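Local coordinates for putative marr-family transcriptional repressor (Streptomyces coelicolor, PDB 3ZPL), which binds DNA as a winged-helix protein of the MarR family and probably acts as a repressor of transcription, at residues V57-L62 and R127-G132; R70-M75 and R103-P108; T76-Y81 and S87-A92; A140-D143 and Q149-S152. All blocks are in the same frame, centred on the assembly; numbering follows the deposited sequence.

Contact 1. Residues V57-L62 and R127-G132; sequences VYYGLL and RRTAPG. With nucleotides of chain D.
Tyr-59 runs its phenol out from helix 56-66 to the flank of helix 120-142, where the ring overlaps Thr-129 with one edge and its hydroxyl lies against Ala-130. With CG anti to the backbone N (chi1 -174°), the ring is carried straight across between two backbones whose nearest CA atoms, those of Tyr-59 and Ala-130, are 9.4 Å apart. Thr-129 OG1 lies in the plane of the ring, 3.3 Å from Tyr-59 CE1, and the tyrosine and the threonine, pointing oppositely, pass alongside one another. The threonine hydroxyl is not spent on the tyrosine: it is bonded to Val-125 O, one turn back in its own helix. At the far end of the ring, Tyr-59 OH comes within 3.3 Å of Ala-130 CB, a packing contact, and no hydrogen bond joins the two segments. Tyr-58, the residue before it, goes another way. Its CG is anti to the carbonyl carbon (chi1 -73°), and the phenol reaches the DNA backbone, where Tyr-58 OH gives a weak hydrogen bond of 3.3 Å to OP2 of DC13 of chain D and lies 3.5 Å from C3' of DT12 of chain D. Adjacent tyrosines thus tie one helix to the nucleic acid and to a long helix of the protein. Leu-48 of helix 24-52 and the ring of His-133 also pack on Tyr-59, Trp-21 of the second subunit lies against Ala-130, and Tyr-58 and Leu-61 rest on helix 86-98, Leu-61 also on helix 75-82.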
# COMPACT_ATOMS: atom_id res chain seq x y z
N VAL A 57 -6.05 -2.37 7.52
CA VAL A 57 -5.10 -2.01 8.56
C VAL A 57 -5.70 -2.25 9.94
O VAL A 57 -5.04 -2.81 10.82
CB VAL A 57 -4.67 -0.53 8.47
CG1 VAL A 57 -3.51 -0.27 9.42
CG2 VAL A 57 -4.29 -0.17 7.04
N TYR A 58 -6.96 -1.86 10.11
CA TYR A 58 -7.71 -2.10 11.34
C TYR A 58 -7.77 -3.60 11.68
O TYR A 58 -7.36 -4.02 12.75
CB TYR A 58 -9.12 -1.53 11.21
CG TYR A 58 -9.21 0.00 11.27
CD1 TYR A 58 -8.12 0.82 11.00
CD2 TYR A 58 -10.41 0.61 11.52
CE1 TYR A 58 -8.22 2.20 11.01
CE2 TYR A 58 -10.52 1.99 11.53
CZ TYR A 58 -9.42 2.78 11.29
OH TYR A 58 -9.56 4.15 11.33
N TYR A 59 -8.28 -4.40 10.76
CA TYR A 59 -8.31 -5.86 10.93
C TYR A 59 -6.98 -6.38 11.46
O TYR A 59 -6.95 -7.22 12.38
CB TYR A 59 -8.64 -6.53 9.60
CG TYR A 59 -8.82 -8.02 9.68
CD1 TYR A 59 -10.06 -8.57 9.98
CD2 TYR A 59 -7.77 -8.88 9.41
CE1 TYR A 59 -10.25 -9.94 10.03
CE2 TYR A 59 -7.94 -10.26 9.46
CZ TYR A 59 -9.19 -10.78 9.77
OH TYR A 59 -9.37 -12.13 9.82
N GLY A 60 -5.87 -5.89 10.89
CA GLY A 60 -4.52 -6.26 11.36
C GLY A 60 -4.29 -5.97 12.84
O GLY A 60 -3.64 -6.75 13.55
N LEU A 61 -4.84 -4.85 13.32
CA LEU A 61 -4.68 -4.47 14.71
C LEU A 61 -5.38 -5.51 15.59
O LEU A 61 -4.80 -5.99 16.57
CB LEU A 61 -5.25 -3.08 14.97
CG LEU A 61 -4.68 -1.94 14.13
CD1 LEU A 61 -5.36 -0.61 14.46
CD2 LEU A 61 -3.17 -1.80 14.33
N LEU A 62 -6.59 -5.91 15.22
CA LEU A 62 -7.30 -6.94 15.96
C LEU A 62 -6.55 -8.25 15.97
O LEU A 62 -6.46 -8.91 16.99
CB LEU A 62 -8.67 -7.18 15.36
CG LEU A 62 -9.59 -5.97 15.26
CD1 LEU A 62 -11.01 -6.47 15.08
CD2 LEU A 62 -9.49 -5.07 16.48
N ARG A 127 -13.09 -14.60 14.40
CA ARG A 127 -13.52 -16.00 14.19
C ARG A 127 -14.48 -16.08 12.99
O ARG A 127 -14.33 -16.95 12.14
CB ARG A 127 -14.18 -16.57 15.46
CG ARG A 127 -14.20 -18.10 15.54
CD ARG A 127 -14.99 -18.68 16.71
N ARG A 128 -15.41 -15.14 12.92
CA ARG A 128 -16.37 -15.08 11.83
C ARG A 128 -15.71 -14.80 10.47
O ARG A 128 -16.04 -15.46 9.48
CB ARG A 128 -17.47 -14.05 12.13
N THR A 129 -14.74 -13.88 10.42
CA THR A 129 -14.26 -13.36 9.13
C THR A 129 -12.94 -13.93 8.61
O THR A 129 -12.74 -14.04 7.39
CB THR A 129 -14.12 -11.85 9.18
OG1 THR A 129 -13.14 -11.51 10.16
CG2 THR A 129 -15.46 -11.22 9.55
N ALA A 130 -12.02 -14.27 9.51
CA ALA A 130 -10.70 -14.77 9.12
C ALA A 130 -10.68 -15.74 7.94
O ALA A 130 -9.96 -15.50 6.96
CB ALA A 130 -9.96 -15.37 10.30
N PRO A 131 -11.45 -16.84 8.00
CA PRO A 131 -11.52 -17.76 6.85
C PRO A 131 -11.73 -17.06 5.51
O PRO A 131 -11.05 -17.39 4.54
CB PRO A 131 -12.73 -18.66 7.18
CG PRO A 131 -13.12 -18.37 8.59
CD PRO A 131 -12.16 -17.37 9.17
N GLY A 132 -12.68 -16.13 5.44
CA GLY A 132 -12.86 -15.31 4.25
C GLY A 132 -11.57 -14.59 3.88
O GLY A 132 -11.06 -14.74 2.78
P DC D 13 -6.52 4.89 8.32
OP1 DC D 13 -5.72 3.81 7.69
OP2 DC D 13 -6.78 4.87 9.77
O5' DC D 13 -5.84 6.25 7.82
C5' DC D 13 -5.32 6.33 6.47
C4' DC D 13 -4.53 7.60 6.30
O4' DC D 13 -5.39 8.72 6.63
C3' DC D 13 -3.32 7.69 7.23
O3' DC D 13 -2.13 8.05 6.51
C2' DC D 13 -3.77 8.69 8.29
C1' DC D 13 -4.73 9.59 7.52
N1 DC D 13 -5.75 10.29 8.32
C2 DC D 13 -5.97 11.65 8.07
O2 DC D 13 -5.31 12.21 7.19
N3 DC D 13 -6.89 12.32 8.80
C4 DC D 13 -7.60 11.67 9.74
N4 DC D 13 -8.52 12.36 10.42
C5 DC D 13 -7.41 10.28 9.99
C6 DC D 13 -6.47 9.64 9.29
P DT D 12 -13.34 4.48 8.96
OP1 DT D 12 -13.33 2.99 8.87
OP2 DT D 12 -13.69 5.20 10.22
O5' DT D 12 -11.91 5.06 8.56
C5' DT D 12 -11.31 4.65 7.34
C4' DT D 12 -10.12 5.54 7.07
O4' DT D 12 -10.55 6.91 6.94
C3' DT D 12 -9.06 5.54 8.17
O3' DT D 12 -7.91 4.93 7.58
C2' DT D 12 -8.91 7.00 8.55
C1' DT D 12 -9.50 7.74 7.37
N1 DT D 12 -10.05 9.07 7.67
C2 DT D 12 -9.51 10.17 7.03
O2 DT D 12 -8.60 10.09 6.22
N3 DT D 12 -10.09 11.37 7.37
C4 DT D 12 -11.13 11.58 8.26
O4 DT D 12 -11.56 12.71 8.44
C5 DT D 12 -11.64 10.38 8.89
C7 DT D 12 -12.76 10.50 9.88
C6 DT D 12 -11.08 9.21 8.57

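Contact 2. Residues R70-M75 and R103-P108; sequences RRRLRM and RREDCP. With nucleotides of chain C.
Strands 72-74 and 102-106 run alongside each other without pairing, because strand 114-118 lies between them and is antiparallel to both; the CA atoms of Arg-72 and Arg-104 are 9.1 Å apart. Side chains bridge that gap across Ile-117 of the middle strand. Arg-72 NH1 makes a salt bridge of 3.2 Å to Glu-105 OE1, a weak hydrogen bond by its angle, with the guanidinium and carboxylate planes turned 68° apart. The other carboxylate oxygen, Glu-105 OE2, takes a straighter bond of 3.1 Å from Arg-103 NH1, which comes from above the carboxylate plane. A bend at chi3 (52°) turns the Arg-72 guanidinium back, and its NE donates a nearly straight 3.2 Å bond to Arg-70 O. Were Arg-72 an alanine, Glu-105 would probably keep Arg-103 as its remaining partner in this network and Arg-70 O would lose that donor. On the DNA side, Arg-104 NH2 lies 2.9 Å from OP1 of DT6 of chain C while its NH1 pairs with Glu-97, and Met-75 CB packs 3.6 Å from O5' of DA5 of chain C. The carboxylate of Glu-105 bonds to two arginines and probably offsets their like charges, Arg-72 NH2 and Arg-103 NH2 being 4.0 Å apart, and basic groups beside the phosphates suit a wing that meets DNA.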
# COMPACT_ATOMS: atom_id res chain seq x y z
N ARG A 70 -2.82 -11.98 27.03
CA ARG A 70 -4.00 -11.31 27.59
C ARG A 70 -4.76 -10.43 26.58
O ARG A 70 -5.51 -9.53 26.96
CB ARG A 70 -3.61 -10.52 28.84
CG ARG A 70 -3.07 -11.39 29.97
CD ARG A 70 -2.74 -10.54 31.18
NE ARG A 70 -3.94 -9.90 31.71
CZ ARG A 70 -3.94 -8.94 32.62
NH1 ARG A 70 -2.80 -8.47 33.13
NH2 ARG A 70 -5.11 -8.43 33.03
N ARG A 71 -4.58 -10.73 25.29
CA ARG A 71 -5.26 -10.04 24.19
C ARG A 71 -5.10 -8.52 24.23
O ARG A 71 -5.98 -7.77 23.82
CB ARG A 71 -6.74 -10.44 24.15
CG ARG A 71 -6.99 -11.70 23.35
CD ARG A 71 -8.35 -12.26 23.72
NE ARG A 71 -8.77 -13.55 23.16
CZ ARG A 71 -9.99 -14.05 23.34
NH1 ARG A 71 -10.87 -13.38 24.07
NH2 ARG A 71 -10.32 -15.22 22.81
N ARG A 72 -3.95 -8.08 24.73
CA ARG A 72 -3.71 -6.67 24.93
C ARG A 72 -2.30 -6.31 24.52
O ARG A 72 -1.42 -7.17 24.46
CB ARG A 72 -3.95 -6.28 26.39
CG ARG A 72 -2.87 -6.74 27.36
CD ARG A 72 -3.33 -6.59 28.80
NE ARG A 72 -4.61 -7.24 28.96
CZ ARG A 72 -5.56 -6.87 29.83
NH1 ARG A 72 -5.36 -5.83 30.65
NH2 ARG A 72 -6.70 -7.55 29.89
N LEU A 73 -2.08 -5.02 24.31
CA LEU A 73 -0.81 -4.50 23.87
C LEU A 73 -0.83 -2.99 24.12
O LEU A 73 -1.86 -2.35 23.92
CB LEU A 73 -0.66 -4.79 22.38
CG LEU A 73 0.64 -5.39 21.83
CD1 LEU A 73 1.12 -6.59 22.62
CD2 LEU A 73 0.44 -5.77 20.37
N ARG A 74 0.28 -2.42 24.55
CA ARG A 74 0.33 -0.97 24.75
C ARG A 74 0.38 -0.27 23.41
O ARG A 74 0.92 -0.80 22.46
CB ARG A 74 1.52 -0.57 25.62
CG ARG A 74 1.17 -0.79 27.08
CD ARG A 74 2.36 -0.55 27.98
NE ARG A 74 2.88 0.80 27.87
CZ ARG A 74 3.19 1.60 28.89
NH1 ARG A 74 3.06 1.21 30.17
NH2 ARG A 74 3.66 2.82 28.62
N MET A 75 -0.17 0.94 23.37
CA MET A 75 -0.34 1.67 22.12
C MET A 75 0.89 1.69 21.21
O MET A 75 0.82 1.28 20.05
CB MET A 75 -0.77 3.11 22.40
CG MET A 75 -2.04 3.24 23.22
SD MET A 75 -3.40 2.18 22.66
CE MET A 75 -3.97 3.11 21.25
N ARG A 103 -11.26 -2.16 23.73
CA ARG A 103 -11.43 -1.27 24.89
C ARG A 103 -10.04 -0.91 25.41
O ARG A 103 -9.06 -1.57 25.07
CB ARG A 103 -12.26 -1.95 25.99
CG ARG A 103 -11.61 -3.20 26.58
CD ARG A 103 -12.48 -3.87 27.62
NE ARG A 103 -11.81 -5.03 28.22
CZ ARG A 103 -11.02 -5.01 29.29
NH1 ARG A 103 -10.77 -3.88 29.95
NH2 ARG A 103 -10.47 -6.13 29.73
N ARG A 104 -9.98 0.15 26.21
CA ARG A 104 -8.72 0.65 26.73
C ARG A 104 -8.65 0.55 28.25
O ARG A 104 -9.65 0.70 28.93
CB ARG A 104 -8.56 2.12 26.35
CG ARG A 104 -8.20 2.36 24.88
CD ARG A 104 -8.96 3.57 24.32
NE ARG A 104 -8.15 4.38 23.41
CZ ARG A 104 -8.56 5.51 22.85
NH1 ARG A 104 -9.79 5.98 23.10
NH2 ARG A 104 -7.76 6.18 22.03
N GLU A 105 -7.43 0.35 28.75
CA GLU A 105 -7.15 0.44 30.18
C GLU A 105 -5.87 1.23 30.40
O GLU A 105 -5.02 1.34 29.50
CB GLU A 105 -6.98 -0.96 30.77
CG GLU A 105 -8.24 -1.56 31.34
CD GLU A 105 -8.01 -2.90 32.02
OE1 GLU A 105 -6.86 -3.37 32.08
OE2 GLU A 105 -9.01 -3.48 32.52
N ASP A 106 -5.71 1.73 31.61
CA ASP A 106 -4.49 2.45 32.00
C ASP A 106 -3.42 1.44 32.40
O ASP A 106 -3.76 0.35 32.88
CB ASP A 106 -4.76 3.41 33.16
CG ASP A 106 -6.06 4.18 33.00
OD1 ASP A 106 -6.93 3.72 32.26
OD2 ASP A 106 -6.21 5.25 33.62
N CYS A 107 -2.15 1.78 32.19
CA CYS A 107 -1.05 0.98 32.72
C CYS A 107 -0.98 1.35 34.21
O CYS A 107 -1.04 2.53 34.56
CB CYS A 107 0.27 1.27 32.00
SG CYS A 107 1.65 0.26 32.57
N PRO A 108 -0.90 0.34 35.09
CA PRO A 108 -0.94 0.66 36.51
C PRO A 108 0.39 1.26 37.06
O PRO A 108 0.34 2.15 37.91
CB PRO A 108 -1.29 -0.68 37.17
CG PRO A 108 -0.88 -1.74 36.20
CD PRO A 108 -0.69 -1.10 34.84
P DA C 5 1.44 4.23 25.39
OP1 DA C 5 0.61 3.35 26.25
OP2 DA C 5 2.25 3.64 24.29
O5' DA C 5 0.48 5.38 24.85
C5' DA C 5 -0.31 6.10 25.80
C4' DA C 5 -0.92 7.33 25.16
O4' DA C 5 0.09 8.26 24.72
C3' DA C 5 -1.80 7.12 23.94
O3' DA C 5 -3.16 6.93 24.33
C2' DA C 5 -1.58 8.40 23.13
C1' DA C 5 -0.64 9.22 24.00
N9 DA C 5 0.30 10.09 23.30
C8 DA C 5 1.41 9.74 22.57
N7 DA C 5 2.02 10.76 22.02
C5 DA C 5 1.26 11.86 22.41
C6 DA C 5 1.37 13.23 22.13
N6 DA C 5 2.34 13.76 21.39
N1 DA C 5 0.43 14.05 22.66
C2 DA C 5 -0.55 13.52 23.40
N3 DA C 5 -0.76 12.24 23.72
C4 DA C 5 0.19 11.45 23.19
P DT C 6 -4.35 6.91 23.23
OP1 DT C 6 -5.51 6.18 23.79
OP2 DT C 6 -3.79 6.47 21.93
O5' DT C 6 -4.73 8.45 23.10
C5' DT C 6 -5.13 9.19 24.25
C4' DT C 6 -5.39 10.63 23.87
O4' DT C 6 -4.19 11.24 23.34
C3' DT C 6 -6.48 10.81 22.81
O3' DT C 6 -7.51 11.60 23.41
C2' DT C 6 -5.76 11.47 21.64
C1' DT C 6 -4.56 12.13 22.30
N1 DT C 6 -3.38 12.29 21.42
C2 DT C 6 -2.98 13.56 21.06
O2 DT C 6 -3.55 14.57 21.43
N3 DT C 6 -1.89 13.60 20.23
C4 DT C 6 -1.17 12.52 19.74
O4 DT C 6 -0.21 12.71 19.00
C5 DT C 6 -1.65 11.22 20.16
C7 DT C 6 -0.94 10.00 19.68
C6 DT C 6 -2.71 11.18 20.97

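Contact 3. Residues T76-Y81 and S87-A92; sequences TELAKY and SRLSHA. With nucleotides of chain D; nucleotides of chain C.
OP1 of DC13 of chain D is gripped twice by Arg-88, through NE at 3.0 Å and NH2 at 2.6 Å. The phosphate oxygen lies in the guanidinium plane, so one edge of the group turns two N-H bonds onto a single acceptor, and the extended side chain spans from helix to backbone. On another side of helix 86-98, Ser-90 OG lies 2.7 Å from OP2 of DT6 of chain C, and Arg-86 O is a second partner within its reach. His-91 NE2 and Ser-87 OG hydrogen-bond to base edges, a guanine O6 and a cytosine N4. The face turned from the DNA holds the contact with helix 75-82, and between the side chains it is apolar. Leu-89, its CG anti to the backbone N (chi1 -180°), sets CD2 against both Leu-78 CB and Ala-79 CB, each 3.8 Å away. The side chains of Leu-78 and Leu-89 lie nearly perpendicular, and Leu-89 CD1 closes against Leu-78 CD2 at 4.0 Å. Leu-61 of helix 56-66 packs on Leu-89 and Leu-65 on Leu-78, which extends the core. Two short helices joined by a tight turn, the second laid along the bases, form the helix-turn-helix of a winged-helix domain, with 86-98 as recognition helix.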
# COMPACT_ATOMS: atom_id res chain seq x y z
N THR A 76 2.02 2.17 21.73
CA THR A 76 3.20 2.32 20.89
C THR A 76 3.62 0.96 20.37
O THR A 76 4.02 0.85 19.19
CB THR A 76 4.38 2.98 21.61
OG1 THR A 76 3.97 4.27 22.08
CG2 THR A 76 5.58 3.17 20.67
N GLU A 77 3.53 -0.07 21.20
CA GLU A 77 3.88 -1.42 20.76
C GLU A 77 2.99 -1.84 19.59
O GLU A 77 3.45 -2.43 18.61
CB GLU A 77 3.71 -2.41 21.90
CG GLU A 77 4.82 -2.41 22.94
CD GLU A 77 4.36 -3.05 24.27
OE1 GLU A 77 3.50 -3.98 24.25
OE2 GLU A 77 4.82 -2.60 25.35
N LEU A 78 1.72 -1.54 19.71
CA LEU A 78 0.76 -1.88 18.67
C LEU A 78 1.14 -1.15 17.39
O LEU A 78 1.27 -1.76 16.34
CB LEU A 78 -0.65 -1.55 19.14
CG LEU A 78 -1.81 -2.00 18.26
CD1 LEU A 78 -1.60 -3.41 17.71
CD2 LEU A 78 -3.11 -1.89 19.03
N ALA A 79 1.39 0.15 17.49
CA ALA A 79 1.86 0.93 16.33
C ALA A 79 3.12 0.34 15.70
O ALA A 79 3.21 0.26 14.48
CB ALA A 79 2.11 2.36 16.73
N LYS A 80 4.08 -0.10 16.53
CA LYS A 80 5.37 -0.63 16.02
C LYS A 80 5.17 -1.91 15.21
O LYS A 80 5.84 -2.09 14.18
CB LYS A 80 6.37 -0.89 17.16
CG LYS A 80 7.73 -1.45 16.70
CD LYS A 80 8.80 -1.41 17.79
N TYR A 81 4.27 -2.79 15.67
CA TYR A 81 3.98 -4.02 14.92
C TYR A 81 3.29 -3.67 13.61
O TYR A 81 3.63 -4.22 12.57
CB TYR A 81 3.08 -4.96 15.72
CG TYR A 81 3.79 -5.75 16.80
CD1 TYR A 81 4.80 -6.67 16.49
CD2 TYR A 81 3.41 -5.62 18.14
CE1 TYR A 81 5.44 -7.40 17.48
CE2 TYR A 81 4.04 -6.37 19.14
CZ TYR A 81 5.05 -7.25 18.81
OH TYR A 81 5.66 -7.96 19.80
N SER A 87 -0.56 8.36 16.04
CA SER A 87 -1.68 9.26 15.77
C SER A 87 -2.75 8.50 15.06
O SER A 87 -3.91 8.44 15.50
CB SER A 87 -1.20 10.37 14.86
OG SER A 87 -1.51 11.60 15.43
N ARG A 88 -2.34 7.86 13.97
CA ARG A 88 -3.22 7.01 13.22
C ARG A 88 -3.78 5.93 14.13
O ARG A 88 -4.97 5.61 14.05
CB ARG A 88 -2.46 6.37 12.08
CG ARG A 88 -3.32 5.51 11.19
CD ARG A 88 -2.42 4.81 10.20
NE ARG A 88 -3.15 4.22 9.10
CZ ARG A 88 -2.56 3.75 8.01
NH1 ARG A 88 -1.24 3.82 7.90
NH2 ARG A 88 -3.27 3.21 7.03
N LEU A 89 -2.94 5.37 14.99
CA LEU A 89 -3.40 4.32 15.90
C LEU A 89 -4.47 4.81 16.89
O LEU A 89 -5.45 4.10 17.12
CB LEU A 89 -2.24 3.73 16.68
CG LEU A 89 -2.64 2.61 17.65
CD1 LEU A 89 -3.41 1.49 16.98
CD2 LEU A 89 -1.39 2.06 18.28
N SER A 90 -4.28 6.00 17.46
CA SER A 90 -5.25 6.55 18.40
C SER A 90 -6.57 6.70 17.71
O SER A 90 -7.59 6.22 18.19
CB SER A 90 -4.82 7.91 18.93
OG SER A 90 -3.60 7.79 19.61
N HIS A 91 -6.56 7.33 16.54
CA HIS A 91 -7.80 7.50 15.78
C HIS A 91 -8.44 6.13 15.47
O HIS A 91 -9.64 5.97 15.66
CB HIS A 91 -7.56 8.28 14.48
CG HIS A 91 -7.34 9.75 14.69
ND1 HIS A 91 -8.19 10.53 15.44
CD2 HIS A 91 -6.36 10.57 14.25
CE1 HIS A 91 -7.76 11.78 15.44
NE2 HIS A 91 -6.65 11.83 14.73
N ALA A 92 -7.64 5.16 15.05
CA ALA A 92 -8.16 3.85 14.70
C ALA A 92 -8.79 3.15 15.90
O ALA A 92 -9.86 2.55 15.77
CB ALA A 92 -7.06 2.98 14.13
P DC D 13 -6.52 4.89 8.32
OP1 DC D 13 -5.72 3.81 7.69
OP2 DC D 13 -6.78 4.87 9.77
O5' DC D 13 -5.84 6.25 7.82
C5' DC D 13 -5.32 6.33 6.47
C4' DC D 13 -4.53 7.60 6.30
O4' DC D 13 -5.39 8.72 6.63
C3' DC D 13 -3.32 7.69 7.23
O3' DC D 13 -2.13 8.05 6.51
C2' DC D 13 -3.77 8.69 8.29
C1' DC D 13 -4.73 9.59 7.52
N1 DC D 13 -5.75 10.29 8.32
C2 DC D 13 -5.97 11.65 8.07
O2 DC D 13 -5.31 12.21 7.19
N3 DC D 13 -6.89 12.32 8.80
C4 DC D 13 -7.60 11.67 9.74
N4 DC D 13 -8.52 12.36 10.42
C5 DC D 13 -7.41 10.28 9.99
C6 DC D 13 -6.47 9.64 9.29
P DT C 6 -4.35 6.91 23.23
OP1 DT C 6 -5.51 6.18 23.79
OP2 DT C 6 -3.79 6.47 21.93
O5' DT C 6 -4.73 8.45 23.10
C5' DT C 6 -5.13 9.19 24.25
C4' DT C 6 -5.39 10.63 23.87
O4' DT C 6 -4.19 11.24 23.34
C3' DT C 6 -6.48 10.81 22.81
O3' DT C 6 -7.51 11.60 23.41
C2' DT C 6 -5.76 11.47 21.64
C1' DT C 6 -4.56 12.13 22.30
N1 DT C 6 -3.38 12.29 21.42
C2 DT C 6 -2.98 13.56 21.06
O2 DT C 6 -3.55 14.57 21.43
N3 DT C 6 -1.89 13.60 20.23
C4 DT C 6 -1.17 12.52 19.74
O4 DT C 6 -0.21 12.71 19.00
C5 DT C 6 -1.65 11.22 20.16
C7 DT C 6 -0.94 10.00 19.68
C6 DT C 6 -2.71 11.18 20.97
P DT D 14 -0.72 8.23 7.31
OP1 DT D 14 0.36 7.62 6.49
OP2 DT D 14 -0.89 7.79 8.73
O5' DT D 14 -0.54 9.81 7.34
C5' DT D 14 -0.66 10.57 6.13
C4' DT D 14 -0.47 12.04 6.42
O4' DT D 14 -1.63 12.53 7.12
C3' DT D 14 0.74 12.37 7.29
O3' DT D 14 1.49 13.40 6.63
C2' DT D 14 0.14 12.83 8.62
C1' DT D 14 -1.23 13.33 8.23
N1 DT D 14 -2.28 13.20 9.25
C2 DT D 14 -3.09 14.28 9.50
O2 DT D 14 -2.94 15.36 8.96
N3 DT D 14 -4.08 14.05 10.42
C4 DT D 14 -4.38 12.86 11.05
O4 DT D 14 -5.34 12.79 11.82
C5 DT D 14 -3.51 11.76 10.72
C7 DT D 14 -3.75 10.42 11.36
C6 DT D 14 -2.52 11.97 9.84

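Contact 4. Residues A140-D143 and Q149-S152; sequences AVFD and QQKS
Phe-142 and Gln-150 meet with the phenyl ring and the side-chain amide almost perpendicular, their planes 89° apart. The amide stands at the ring's edge, and Gln-150 CD lies in the ring plane, 3.7 Å from Phe-142 CD1. Extended beyond CG (chi2 179°), the glutamine brings its amide to the CD1 edge and the backbone carbonyl beside it. There Gln-150 NE2 gives a weak hydrogen bond of 3.2 Å to Phe-142 O, strongly bent, the N-H...O angle being 121°, and a second weak one to Leu-145 O in the connecting loop. The contact thus spans the turn of a helical hairpin, from the last turn of helix 120-142, which widens here to a pi-type turn, to the first part of helix 147-164. These helices belong to the dimerisation region of the MarR fold. Replacing Gln-150 by an alanine would probably leave Phe-142 O and Leu-145 O without this donor and open a gap at the edge of the phenyl ring. One face of that ring is packed from within its own segment, by Val-141 CG1 4.1 Å above its centre. Trp-30 of the second subunit packs on both Val-141 and Phe-142, and across the same interface Ser-152 OG hydrogen-bonds to Ser-152 OG of that subunit.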
# COMPACT_ATOMS: atom_id res chain seq x y z
N ALA A 140 -5.35 -14.49 -4.15
CA ALA A 140 -4.60 -13.39 -4.75
C ALA A 140 -3.10 -13.66 -4.83
O ALA A 140 -2.44 -13.18 -5.75
CB ALA A 140 -4.84 -12.13 -3.96
N VAL A 141 -2.57 -14.42 -3.88
CA VAL A 141 -1.12 -14.58 -3.76
C VAL A 141 -0.66 -16.05 -3.78
O VAL A 141 -0.14 -16.51 -4.79
CB VAL A 141 -0.61 -13.90 -2.49
CG1 VAL A 141 0.90 -14.10 -2.34
CG2 VAL A 141 -0.95 -12.42 -2.53
N PHE A 142 -0.85 -16.77 -2.68
CA PHE A 142 -0.12 -18.03 -2.48
C PHE A 142 -0.50 -19.14 -3.45
O PHE A 142 0.37 -19.90 -3.90
CB PHE A 142 -0.25 -18.49 -1.02
CG PHE A 142 0.42 -17.58 -0.04
CD1 PHE A 142 1.79 -17.67 0.17
CD2 PHE A 142 -0.30 -16.62 0.65
CE1 PHE A 142 2.43 -16.81 1.05
CE2 PHE A 142 0.33 -15.77 1.55
CZ PHE A 142 1.70 -15.86 1.75
N ASP A 143 -1.78 -19.23 -3.80
CA ASP A 143 -2.22 -20.18 -4.82
C ASP A 143 -1.56 -19.96 -6.19
O ASP A 143 -1.65 -20.84 -7.05
CB ASP A 143 -3.74 -20.13 -4.99
CG ASP A 143 -4.49 -20.86 -3.89
OD1 ASP A 143 -3.87 -21.66 -3.14
OD2 ASP A 143 -5.72 -20.66 -3.79
N GLN A 149 9.15 -19.37 -5.21
CA GLN A 149 8.83 -17.93 -5.28
C GLN A 149 8.29 -17.39 -3.99
O GLN A 149 8.54 -16.24 -3.63
CB GLN A 149 7.80 -17.61 -6.36
CG GLN A 149 7.64 -18.64 -7.44
CD GLN A 149 7.00 -18.07 -8.68
OE1 GLN A 149 5.85 -18.38 -9.01
NE2 GLN A 149 7.74 -17.23 -9.38
N GLN A 150 7.51 -18.21 -3.28
CA GLN A 150 7.09 -17.88 -1.93
C GLN A 150 8.33 -17.67 -1.06
O GLN A 150 8.41 -16.70 -0.33
CB GLN A 150 6.19 -18.97 -1.34
CG GLN A 150 4.86 -19.09 -2.04
CD GLN A 150 3.99 -20.18 -1.46
OE1 GLN A 150 4.28 -20.70 -0.38
NE2 GLN A 150 2.92 -20.53 -2.16
N LYS A 151 9.28 -18.60 -1.14
CA LYS A 151 10.55 -18.45 -0.43
C LYS A 151 11.15 -17.14 -0.85
O LYS A 151 11.44 -16.30 -0.01
CB LYS A 151 11.51 -19.60 -0.76
N SER A 152 11.27 -16.94 -2.15
CA SER A 152 11.94 -15.77 -2.72
C SER A 152 11.31 -14.43 -2.30
O SER A 152 12.01 -13.48 -1.96
CB SER A 152 11.97 -15.90 -4.25
OG SER A 152 12.85 -14.95 -4.82

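Overall arrangement
Along the chain, contact 1 encloses contact 2, which in turn encloses contact 3, and contact 4 follows once contact 1 has closed. Contacts 2 and 3, their centres 12 Å apart, touch and lie in the DNA-binding domain: the helix-turn-helix core with, beside it, the three-stranded sheet that carries the wing. Contact 1 touches contact 3 through helix 56-66, its centre 17 Å away, and joins this domain to helix 120-142. That helix runs on to contact 4, whose centre lies 29 Å from contact 3 and 35 Å from contact 2, on the opposite side of the chain's centre. Contacts 1 and 4 both touch the second subunit, consistent with helix 120-142 connecting the DNA-binding domain with the dimer interface.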